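Local coordinates for protein UTR4 (Saccharomyces cerevisiae, PDB 2G80), which probably enolizes and then dephosphorylates 2,3-diketo-5-methylthiopentyl-1-phosphate to an acireductone in the methionine salvage pathway, using one magnesium ion, at residues A[35-38]-A[39-43]. Numbering follows the deposited sequence. Where two conformers were deposited one is given.
With MG (magnesium ion), chain E.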
ATOM      1  N   LEU A  35       4.855 -12.349  -4.587  1.00 31.65           N
ATOM      2  CA  LEU A  35       4.770 -10.927  -4.800  1.00 32.17           C
ATOM      3  C   LEU A  35       3.317 -10.565  -4.513  1.00 30.72           C
ATOM      4  O   LEU A  35       2.384 -11.141  -5.094  1.00 31.20           O
ATOM      5  CB  LEU A  35       5.143 -10.584  -6.241  1.00 31.12           C
ATOM      6  CG  LEU A  35       5.181  -9.106  -6.614  1.00 31.09           C
ATOM      7  CD1 LEU A  35       6.315  -8.391  -5.834  1.00 35.29           C
ATOM      8  CD2 LEU A  35       5.384  -8.957  -8.121  1.00 33.05           C
ATOM      9  N   LEU A  36       3.115  -9.605  -3.633  1.00 29.34           N
ATOM     10  CA  LEU A  36       1.752  -9.255  -3.212  1.00 29.95           C
ATOM     11  C   LEU A  36       1.409  -7.814  -3.457  1.00 31.06           C
ATOM     12  O   LEU A  36       2.172  -6.922  -3.107  1.00 34.48           O
ATOM     13  CB  LEU A  36       1.572  -9.531  -1.722  1.00 29.94           C
ATOM     14  CG  LEU A  36       1.882 -10.937  -1.200  1.00 34.67           C
ATOM     15  CD1 LEU A  36       1.685 -10.951   0.332  1.00 41.38           C
ATOM     16  CD2 LEU A  36       1.008 -11.957  -1.835  1.00 39.04           C
ATOM     17  N   ASP A  37       0.256  -7.606  -4.084  1.00 34.12           N
ATOM     18  CA  ASP A  37      -0.394  -6.311  -4.136  1.00 34.55           C
ATOM     19  C   ASP A  37      -0.932  -6.045  -2.698  1.00 34.34           C
ATOM     20  O   ASP A  37      -1.108  -7.012  -1.920  1.00 31.68           O
ATOM     21  CB  ASP A  37      -1.557  -6.363  -5.118  1.00 34.44           C
ATOM     22  CG  ASP A  37      -2.374  -5.082  -5.133  1.00 41.47           C
ATOM     23  OD1 ASP A  37      -1.765  -3.977  -5.104  1.00 38.15           O
ATOM     24  OD2 ASP A  37      -3.612  -5.199  -5.149  1.00 39.55           O
ATOM     25  N   ILE A  38      -1.168  -4.768  -2.344  1.00 33.64           N
ATOM     26  CA  ILE A  38      -1.740  -4.413  -1.029  1.00 34.97           C
ATOM     27  C   ILE A  38      -3.264  -4.310  -1.044  1.00 35.65           C
ATOM     28  O   ILE A  38      -3.950  -5.162  -0.478  1.00 31.58           O
ATOM     29  CB  ILE A  38      -1.134  -3.104  -0.409  1.00 34.22           C
ATOM     30  CG1 ILE A  38       0.363  -3.322  -0.141  1.00 36.81           C
ATOM     31  CG2 ILE A  38      -1.860  -2.746   0.954  1.00 35.69           C
ATOM     32  CD1 ILE A  38       1.135  -2.135   0.340  1.00 40.32           C
ATOM     33  N   GLU A  39      -3.764  -3.271  -1.714  1.00 37.16           N
ATOM     34  CA  GLU A  39      -5.174  -2.854  -1.631  1.00 38.69           C
ATOM     35  C   GLU A  39      -6.080  -3.803  -2.368  1.00 34.97           C
ATOM     36  O   GLU A  39      -5.873  -4.039  -3.529  1.00 36.35           O
ATOM     37  CB  GLU A  39      -5.350  -1.402  -2.126  1.00 40.50           C
ATOM     38  CG  GLU A  39      -4.398  -0.351  -1.446  1.00 51.29           C
ATOM     39  CD  GLU A  39      -3.013  -0.097  -2.154  1.00 63.10           C
ATOM     40  OE1 GLU A  39      -2.443  -0.991  -2.861  1.00 56.45           O
ATOM     41  OE2 GLU A  39      -2.493   1.036  -1.979  1.00 65.61           O
ATOM     42  N   GLY A  40      -7.083  -4.361  -1.698  1.00 35.35           N
ATOM     43  CA  GLY A  40      -7.966  -5.388  -2.307  1.00 32.48           C
ATOM     44  C   GLY A  40      -7.345  -6.784  -2.356  1.00 34.01           C
ATOM     45  O   GLY A  40      -7.975  -7.741  -2.824  1.00 33.57           O
ATOM     46  N   THR A  41      -6.113  -6.925  -1.844  1.00 36.13           N
ATOM     47  CA  THR A  41      -5.383  -8.190  -1.856  1.00 35.95           C
ATOM     48  C   THR A  41      -5.054  -8.641  -0.416  1.00 32.35           C
ATOM     49  O   THR A  41      -5.474  -9.698  -0.023  1.00 35.69           O
ATOM     50  CB  THR A  41      -4.143  -8.046  -2.750  1.00 34.88           C
ATOM     51  OG1 THR A  41      -4.581  -7.682  -4.060  1.00 34.34           O
ATOM     52  CG2 THR A  41      -3.371  -9.351  -2.836  1.00 36.89           C
ATOM     53  N   VAL A  42      -4.270  -7.869   0.324  1.00 33.60           N
ATOM     54  CA  VAL A  42      -3.967  -8.159   1.741  1.00 35.94           C
ATOM     55  C   VAL A  42      -4.717  -7.212   2.720  1.00 38.60           C
ATOM     56  O   VAL A  42      -4.856  -7.551   3.901  1.00 35.84           O
ATOM     57  CB  VAL A  42      -2.404  -8.218   2.046  1.00 36.07           C
ATOM     58  CG1 VAL A  42      -1.682  -9.158   1.073  1.00 37.03           C
ATOM     59  CG2 VAL A  42      -1.765  -6.894   2.056  1.00 32.00           C
ATOM     60  N   CYS A  43      -5.193  -6.063   2.212  1.00 38.89           N
ATOM     61  CA  CYS A  43      -5.911  -5.055   3.010  0.50 39.19           C
ATOM     62  C   CYS A  43      -7.234  -4.696   2.299  1.00 38.81           C
ATOM     63  O   CYS A  43      -7.268  -4.661   1.045  1.00 39.17           O
ATOM     64  CB  CYS A  43      -5.024  -3.806   3.151  0.50 37.52           C
ATOM     65  SG  CYS A  43      -5.609  -2.491   4.269  0.50 42.24           S
TER
HETATM   66 MG    MG E 500      -5.201  -3.790  -5.553  1.00 32.36          MG
HETATM   67  O   HOH W   1      -3.960  -2.288  -5.149  1.00 29.88           O
HETATM   68  O   HOH W   2      -4.346  -3.752  -7.443  1.00 38.89           O
HETATM   69  O   HOH W   3      -6.748  -2.652  -5.972  1.00 32.34           O
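The carbonyl oxygen of Ile38 accepts three backbone N-H groups from the turn that follows it, those of Thr41, Val42 (N to Ile38 O 2.8 Å) and Cys43, the first from 44° above the carbonyl plane. Gly40, at positive phi, bends the chain and gives its own N-H to Cys43 O. Asp37 extends with CG anti to its backbone N (chi1 175°), which brings OD2 to the magnesium ion at 2.2 Å; Glu39 O binds the same ion at 2.1 Å. This is the metal-binding loop after strand 33-36 of the HAD Rossmann-like fold, and Asp212 and three waters complete the site. Thr41 OG1 donates to Asp37 OD2 (2.9 Å) on its anti side, 24° out of the carboxylate plane. A valine in place of Thr41 would probably leave the metal-bound carboxylate without this donor. Asp37 OD1 forms a salt bridge with Lys187, while Glu39, its chain bent at chi2, has OE1 hydrogen-bonded to Ser144 and over Ile38 CB. Asp37 OD1 and Glu39 OE1 lie 3.8 Å apart, a like-charge approach that Lys187 probably eases. Leu36 CD1 meets Val42 CG1 at 3.9 Å, the side chains crossing nearly at right angles, and Ile38 CG2 packs against Cys43 CB.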